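Local coordinates for protein 2-amino-4-hydroxy-6-hydroxymethyldihydropteridine pyrophosphokinase (PDB 1CBK) that probably catalyses the transfer of pyrophosphate from ATP to 6-hydroxymethyl-7,8-dihydropterin, a step in folate biosynthesis, and here binds a pterin analogue, at residues L8-L12 and N13-E17; I113-Y116 and D117-N120. One frame throughout, in Å; residues are numbered along the deposited sequence.

Two short turns, both made of neighbours in sequence, illustrate how a chain changes direction between a strand and a helix. Going from the N terminus, interaction 1 comes first: 8-17 leaves strand 2-10 of the antiparallel sheet, turns and enters helix 15-27. Interaction 2 opens and closes much later, where 113-120 runs from strand 112-113 towards helix 122-131. The two therefore stand in series, neither nested nor crossing. Their centres lie about 21 Å apart on opposite sides of the chain's centre, with nearest atoms about 7 Å from each other. The bound pterin analogue touches G9 of interaction 1 and lies about 7 Å from the side chain of M118 in interaction 2.

Interaction 1. Residues L8-L12 and N13-E17; sequences LGSNL and NTPVE
S10 and P15 meet across the bend that takes the chain out of a strand and into a helix, and their contact shows how such a turn can close without a hydrogen bond between its two halves. Along 8-12, G9 touches the bound pterin analogue as part of its pocket, taking no part in the turn itself. At S10 the hydroxyl is swung opposite the backbone N (chi1 168°), which lays OG against the start of the helix, 3.3 Å from P15 CA and 3.6 Å from P15 CB. This is van der Waals contact; the polar partner of OG is the carbonyl oxygen of T93. N11 offers its backbone instead of its amide: P15 CG rests 3.6 Å from N11 CA, and the proline ring thus spans S10 and N11. Its side chain leaves CA away from 13-17, and the amide is held through OD1 by the backbone N of R92 and through ND2 by the carbonyl oxygen of P52. L12 then lies side by side with N13, its CD2 4.0 Å from N13 OD1, while the backbone N of L12 is 3.7 Å from P15 CG. Positive phi values at N13 and T14 (55° and 61°) turn the chain back, bringing P15 over the residues it has just left. T14 occupies the N-cap position, but its side chain makes no capping bond. The turn thus joins strand 2-10 to helix 15-27: S10 also packs on Q18 and L19 of that helix, and P15 on V55 of the adjoining strand 54-63.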
ATOM      1  N   LEU A   8      13.320  -3.315   6.693  1.00  7.89           N
ATOM      2  CA  LEU A   8      13.203  -3.803   8.072  1.00  8.76           C
ATOM      3  C   LEU A   8      12.387  -2.814   8.905  1.00  6.34           C
ATOM      4  O   LEU A   8      12.582  -1.608   8.804  1.00  4.94           O
ATOM      5  CB  LEU A   8      14.591  -3.970   8.734  1.00  9.13           C
ATOM      6  CG  LEU A   8      15.711  -4.793   8.091  1.00  7.77           C
ATOM      7  CD1 LEU A   8      16.493  -3.945   7.089  1.00  2.96           C
ATOM      8  CD2 LEU A   8      16.614  -5.324   9.194  1.00  4.59           C
ATOM      9  N   GLY A   9      11.532  -3.333   9.775  1.00  7.48           N
ATOM     10  CA  GLY A   9      10.735  -2.460  10.626  1.00  6.30           C
ATOM     11  C   GLY A   9      10.408  -3.140  11.941  1.00  6.78           C
ATOM     12  O   GLY A   9      10.360  -4.368  12.001  1.00  6.67           O
ATOM     13  N   SER A  10      10.229  -2.359  13.001  1.00  8.10           N
ATOM     14  CA  SER A  10       9.893  -2.921  14.321  1.00  7.35           C
ATOM     15  C   SER A  10       9.380  -1.834  15.220  1.00  4.44           C
ATOM     16  O   SER A  10       9.825  -0.690  15.111  1.00  4.14           O
ATOM     17  CB  SER A  10      11.142  -3.534  14.995  1.00  8.02           C
ATOM     18  OG  SER A  10      10.927  -3.838  16.381  1.00  5.46           O
ATOM     19  N   ASN A  11       8.423  -2.156  16.077  1.00  4.64           N
ATOM     20  CA  ASN A  11       7.953  -1.169  17.050  1.00  8.48           C
ATOM     21  C   ASN A  11       7.683  -1.834  18.414  1.00  9.62           C
ATOM     22  O   ASN A  11       7.013  -1.254  19.268  1.00  8.87           O
ATOM     23  CB  ASN A  11       6.712  -0.373  16.573  1.00  6.16           C
ATOM     24  CG  ASN A  11       5.414  -1.157  16.657  1.00  6.36           C
ATOM     25  OD1 ASN A  11       5.386  -2.387  16.562  1.00  7.90           O
ATOM     26  ND2 ASN A  11       4.315  -0.434  16.761  1.00  5.87           N
ATOM     27  N   LEU A  12       8.276  -3.005  18.645  1.00 10.11           N
ATOM     28  CA  LEU A  12       8.026  -3.739  19.877  1.00 10.66           C
ATOM     29  C   LEU A  12       9.288  -4.417  20.420  1.00 11.08           C
ATOM     30  O   LEU A  12      10.136  -4.890  19.656  1.00  8.27           O
ATOM     31  CB  LEU A  12       6.946  -4.808  19.606  1.00 10.76           C
ATOM     32  CG  LEU A  12       5.644  -5.009  20.394  1.00 16.92           C
ATOM     33  CD1 LEU A  12       5.260  -6.475  20.328  1.00 10.07           C
ATOM     34  CD2 LEU A  12       5.746  -4.579  21.846  1.00 14.30           C
ATOM     35  N   ASN A  13       9.430  -4.414  21.742  1.00 10.55           N
ATOM     36  CA  ASN A  13      10.560  -5.042  22.421  1.00  9.63           C
ATOM     37  C   ASN A  13      11.934  -4.562  21.953  1.00  8.77           C
ATOM     38  O   ASN A  13      12.766  -5.360  21.494  1.00 10.78           O
ATOM     39  CB  ASN A  13      10.472  -6.577  22.312  1.00 11.45           C
ATOM     40  CG  ASN A  13       9.255  -7.162  23.034  1.00 18.70           C
ATOM     41  OD1 ASN A  13       8.592  -6.484  23.824  1.00 25.78           O
ATOM     42  ND2 ASN A  13       8.972  -8.438  22.778  1.00 18.94           N
ATOM     43  N   THR A  14      12.171  -3.271  22.133  1.00  5.84           N
ATOM     44  CA  THR A  14      13.417  -2.610  21.776  1.00  7.28           C
ATOM     45  C   THR A  14      13.715  -2.712  20.267  1.00  8.23           C
ATOM     46  O   THR A  14      14.613  -3.437  19.841  1.00  9.08           O
ATOM     47  CB  THR A  14      14.599  -3.136  22.653  1.00  7.46           C
ATOM     48  OG1 THR A  14      14.165  -3.219  24.016  1.00  8.78           O
ATOM     49  CG2 THR A  14      15.779  -2.187  22.590  1.00  5.63           C
ATOM     50  N   PRO A  15      12.976  -1.936  19.449  1.00  7.85           N
ATOM     51  CA  PRO A  15      13.086  -1.882  17.986  1.00  7.93           C
ATOM     52  C   PRO A  15      14.504  -1.760  17.432  1.00  6.93           C
ATOM     53  O   PRO A  15      14.872  -2.507  16.537  1.00  9.10           O
ATOM     54  CB  PRO A  15      12.230  -0.669  17.615  1.00  8.91           C
ATOM     55  CG  PRO A  15      11.165  -0.671  18.653  1.00  7.84           C
ATOM     56  CD  PRO A  15      11.915  -1.019  19.923  1.00  9.03           C
ATOM     57  N   VAL A  16      15.305  -0.852  17.978  1.00  8.29           N
ATOM     58  CA  VAL A  16      16.685  -0.678  17.507  1.00  8.03           C
ATOM     59  C   VAL A  16      17.489  -1.981  17.666  1.00 10.24           C
ATOM     60  O   VAL A  16      18.254  -2.347  16.776  1.00 11.01           O
ATOM     61  CB  VAL A  16      17.388   0.486  18.246  1.00  8.62           C
ATOM     62  CG1 VAL A  16      18.851   0.584  17.838  1.00 10.38           C
ATOM     63  CG2 VAL A  16      16.680   1.803  17.965  1.00 11.31           C
ATOM     64  N   GLU A  17      17.313  -2.675  18.796  1.00 10.13           N
ATOM     65  CA  GLU A  17      17.998  -3.936  19.036  1.00  7.72           C
ATOM     66  C   GLU A  17      17.494  -5.027  18.074  1.00  6.28           C
ATOM     67  O   GLU A  17      18.283  -5.843  17.573  1.00  5.81           O
ATOM     68  CB  GLU A  17      17.808  -4.357  20.496  1.00  9.82           C
ATOM     69  CG  GLU A  17      18.555  -5.621  20.901  1.00 15.81           C
ATOM     70  CD  GLU A  17      18.357  -5.966  22.377  1.00 22.80           C
ATOM     71  OE1 GLU A  17      17.349  -6.604  22.704  1.00 22.99           O
ATOM     72  OE2 GLU A  17      19.177  -5.575  23.224  1.00 22.25           O
TER

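Interaction 2. Residues I113-Y116 and D117-N120; sequences IPHY and DMHN
H115 with M118, and Y116 with H119, form successive i to i+3 turns in which 117-119 have helix-like backbone angles, a compact example of a chain folding back on itself between a strand and a helix. Among the hydrogen bonds, M118 N reaches H115 O at 3.1 Å and H119 N reaches Y116 O at 3.0 Å; N120 N continues the series to D117 O at 3.1 Å. The side chain of H115 adds a weak bond: D117 N approaches the edge of the imidazole in its plane, 3.4 Å from ND1. A chi1 of -175° sets CG of H115 beside the carbonyl carbon, which brings ND1 to that amide. A water bridges the two limbs, accepting from H115 N at 2.8 Å and hydrogen-bonding to H119 NE2.

The rings add contacts without a regular stack. Y116 CA lies over one face of the H119 ring in a CH-pi contact, 4.2 Å from its centroid, and H115 O sits over the same face, toward the rim. The Y116 and H119 rings meet obliquely, their planes 76° apart, with Y116 CD1 3.7 Å from H119 ND1. P114, which follows a cis peptide bond, places CB over one face of the Y116 ring, toward its rim. M118 SD makes an oblique sulfur-aromatic contact with H115.

Charge enters through D117, whose carboxylate is turned 47° from the H115 ring, with OD2 3.5 Å from H115 CE1; its OD1 forms a salt bridge with R121 of the second subunit. W89 of that subunit packs edge-to-face with both H115 and Y116. Within the chain, the turn connects strand 112-113 to helix 122-131, M118 packing on D97 and L99 of strand 95-101 and on V124, while H119 rests on I125 of the helix.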
ATOM      1  N   ILE A 113       7.250  -9.150  -5.720  1.00 14.58           N
ATOM      2  CA  ILE A 113       8.419  -8.302  -5.938  1.00 11.72           C
ATOM      3  C   ILE A 113       8.355  -7.660  -7.331  1.00 12.73           C
ATOM      4  O   ILE A 113       8.271  -8.353  -8.338  1.00 12.94           O
ATOM      5  CB  ILE A 113       9.747  -9.111  -5.835  1.00 12.66           C
ATOM      6  CG1 ILE A 113       9.837  -9.859  -4.494  1.00  9.28           C
ATOM      7  CG2 ILE A 113      10.939  -8.174  -6.011  1.00  2.35           C
ATOM      8  CD1 ILE A 113      11.059 -10.748  -4.363  1.00 10.97           C
ATOM      9  N   PRO A 114       8.223  -6.332  -7.399  1.00 12.86           N
ATOM     10  CA  PRO A 114       8.105  -5.341  -6.316  1.00 12.50           C
ATOM     11  C   PRO A 114       6.713  -5.391  -5.652  1.00 11.11           C
ATOM     12  O   PRO A 114       5.794  -6.027  -6.160  1.00  9.64           O
ATOM     13  CB  PRO A 114       8.241  -4.008  -7.065  1.00 13.36           C
ATOM     14  CG  PRO A 114       9.003  -4.361  -8.297  1.00  9.73           C
ATOM     15  CD  PRO A 114       8.449  -5.675  -8.698  1.00 13.72           C
ATOM     16  N   HIS A 115       6.591  -4.779  -4.478  1.00 11.21           N
ATOM     17  CA  HIS A 115       5.286  -4.666  -3.816  1.00 12.47           C
ATOM     18  C   HIS A 115       5.120  -3.145  -3.846  1.00 11.97           C
ATOM     19  O   HIS A 115       5.748  -2.408  -3.069  1.00 11.74           O
ATOM     20  CB  HIS A 115       5.290  -5.199  -2.386  1.00 15.97           C
ATOM     21  CG  HIS A 115       3.934  -5.191  -1.747  1.00 19.02           C
ATOM     22  ND1 HIS A 115       3.138  -4.061  -1.702  1.00 17.38           N
ATOM     23  CD2 HIS A 115       3.220  -6.175  -1.147  1.00 23.37           C
ATOM     24  CE1 HIS A 115       1.995  -4.354  -1.106  1.00 23.66           C
ATOM     25  NE2 HIS A 115       2.021  -5.628  -0.759  1.00 21.96           N
ATOM     26  N   TYR A 116       4.332  -2.686  -4.813  1.00 11.54           N
ATOM     27  CA  TYR A 116       4.160  -1.264  -5.054  1.00 10.52           C
ATOM     28  C   TYR A 116       3.618  -0.394  -3.975  1.00  9.67           C
ATOM     29  O   TYR A 116       3.948   0.777  -3.943  1.00 11.70           O
ATOM     30  CB  TYR A 116       3.472  -1.028  -6.401  1.00  9.85           C
ATOM     31  CG  TYR A 116       4.238  -1.681  -7.548  1.00  9.83           C
ATOM     32  CD1 TYR A 116       5.267  -1.008  -8.209  1.00 11.62           C
ATOM     33  CD2 TYR A 116       3.926  -2.976  -7.971  1.00  5.20           C
ATOM     34  CE1 TYR A 116       5.964  -1.621  -9.276  1.00 12.98           C
ATOM     35  CE2 TYR A 116       4.618  -3.594  -9.050  1.00  8.61           C
ATOM     36  CZ  TYR A 116       5.623  -2.909  -9.692  1.00 12.08           C
ATOM     37  OH  TYR A 116       6.251  -3.488 -10.778  1.00 18.18           O
ATOM     38  N   ASP A 117       2.842  -0.954  -3.055  1.00 11.57           N
ATOM     39  CA  ASP A 117       2.319  -0.143  -1.944  1.00 14.46           C
ATOM     40  C   ASP A 117       3.461   0.364  -1.076  1.00 14.58           C
ATOM     41  O   ASP A 117       3.354   1.430  -0.460  1.00 15.57           O
ATOM     42  CB  ASP A 117       1.346  -0.936  -1.070  1.00 14.02           C
ATOM     43  CG  ASP A 117      -0.022  -1.036  -1.678  1.00 12.90           C
ATOM     44  OD1 ASP A 117      -0.498  -0.026  -2.261  1.00 10.79           O
ATOM     45  OD2 ASP A 117      -0.626  -2.120  -1.542  1.00 18.18           O
ATOM     46  N   MET A 118       4.575  -0.368  -1.086  1.00 14.39           N
ATOM     47  CA  MET A 118       5.730  -0.002  -0.292  1.00 15.48           C
ATOM     48  C   MET A 118       6.476   1.197  -0.854  1.00 15.71           C
ATOM     49  O   MET A 118       7.107   1.945  -0.109  1.00 16.31           O
ATOM     50  CB  MET A 118       6.608  -1.221  -0.030  1.00 21.53           C
ATOM     51  CG  MET A 118       5.819  -2.249   0.793  1.00 30.77           C
ATOM     52  SD  MET A 118       6.750  -3.549   1.572  1.00 39.80           S
ATOM     53  CE  MET A 118       7.433  -2.683   2.869  1.00 39.59           C
ATOM     54  N   HIS A 119       6.231   1.492  -2.126  1.00 13.62           N
ATOM     55  CA  HIS A 119       6.850   2.661  -2.743  1.00 12.21           C
ATOM     56  C   HIS A 119       6.104   3.933  -2.343  1.00 12.10           C
ATOM     57  O   HIS A 119       6.582   5.041  -2.600  1.00 11.15           O
ATOM     58  CB  HIS A 119       6.909   2.500  -4.255  1.00 17.01           C
ATOM     59  CG  HIS A 119       7.601   1.245  -4.695  1.00 21.72           C
ATOM     60  ND1 HIS A 119       7.599   0.818  -6.005  1.00 19.76           N
ATOM     61  CD2 HIS A 119       8.320   0.326  -3.996  1.00 24.04           C
ATOM     62  CE1 HIS A 119       8.287  -0.308  -6.099  1.00 27.71           C
ATOM     63  NE2 HIS A 119       8.733  -0.628  -4.894  1.00 27.04           N
ATOM     64  N   ASN A 120       4.938   3.770  -1.700  1.00 11.99           N
ATOM     65  CA  ASN A 120       4.142   4.901  -1.200  1.00 10.67           C
ATOM     66  C   ASN A 120       4.396   5.097   0.287  1.00 10.39           C
ATOM     67  O   ASN A 120       3.745   5.918   0.930  1.00 10.40           O
ATOM     68  CB  ASN A 120       2.650   4.655  -1.435  1.00 11.59           C
ATOM     69  CG  ASN A 120       2.267   4.784  -2.905  1.00 18.29           C
ATOM     70  OD1 ASN A 120       2.952   5.471  -3.662  1.00 16.71           O
ATOM     71  ND2 ASN A 120       1.184   4.120  -3.320  1.00 15.21           N
TER
HETATM   72  O   HOH W   1       8.728  -3.326  -3.476  1.00 19.98           O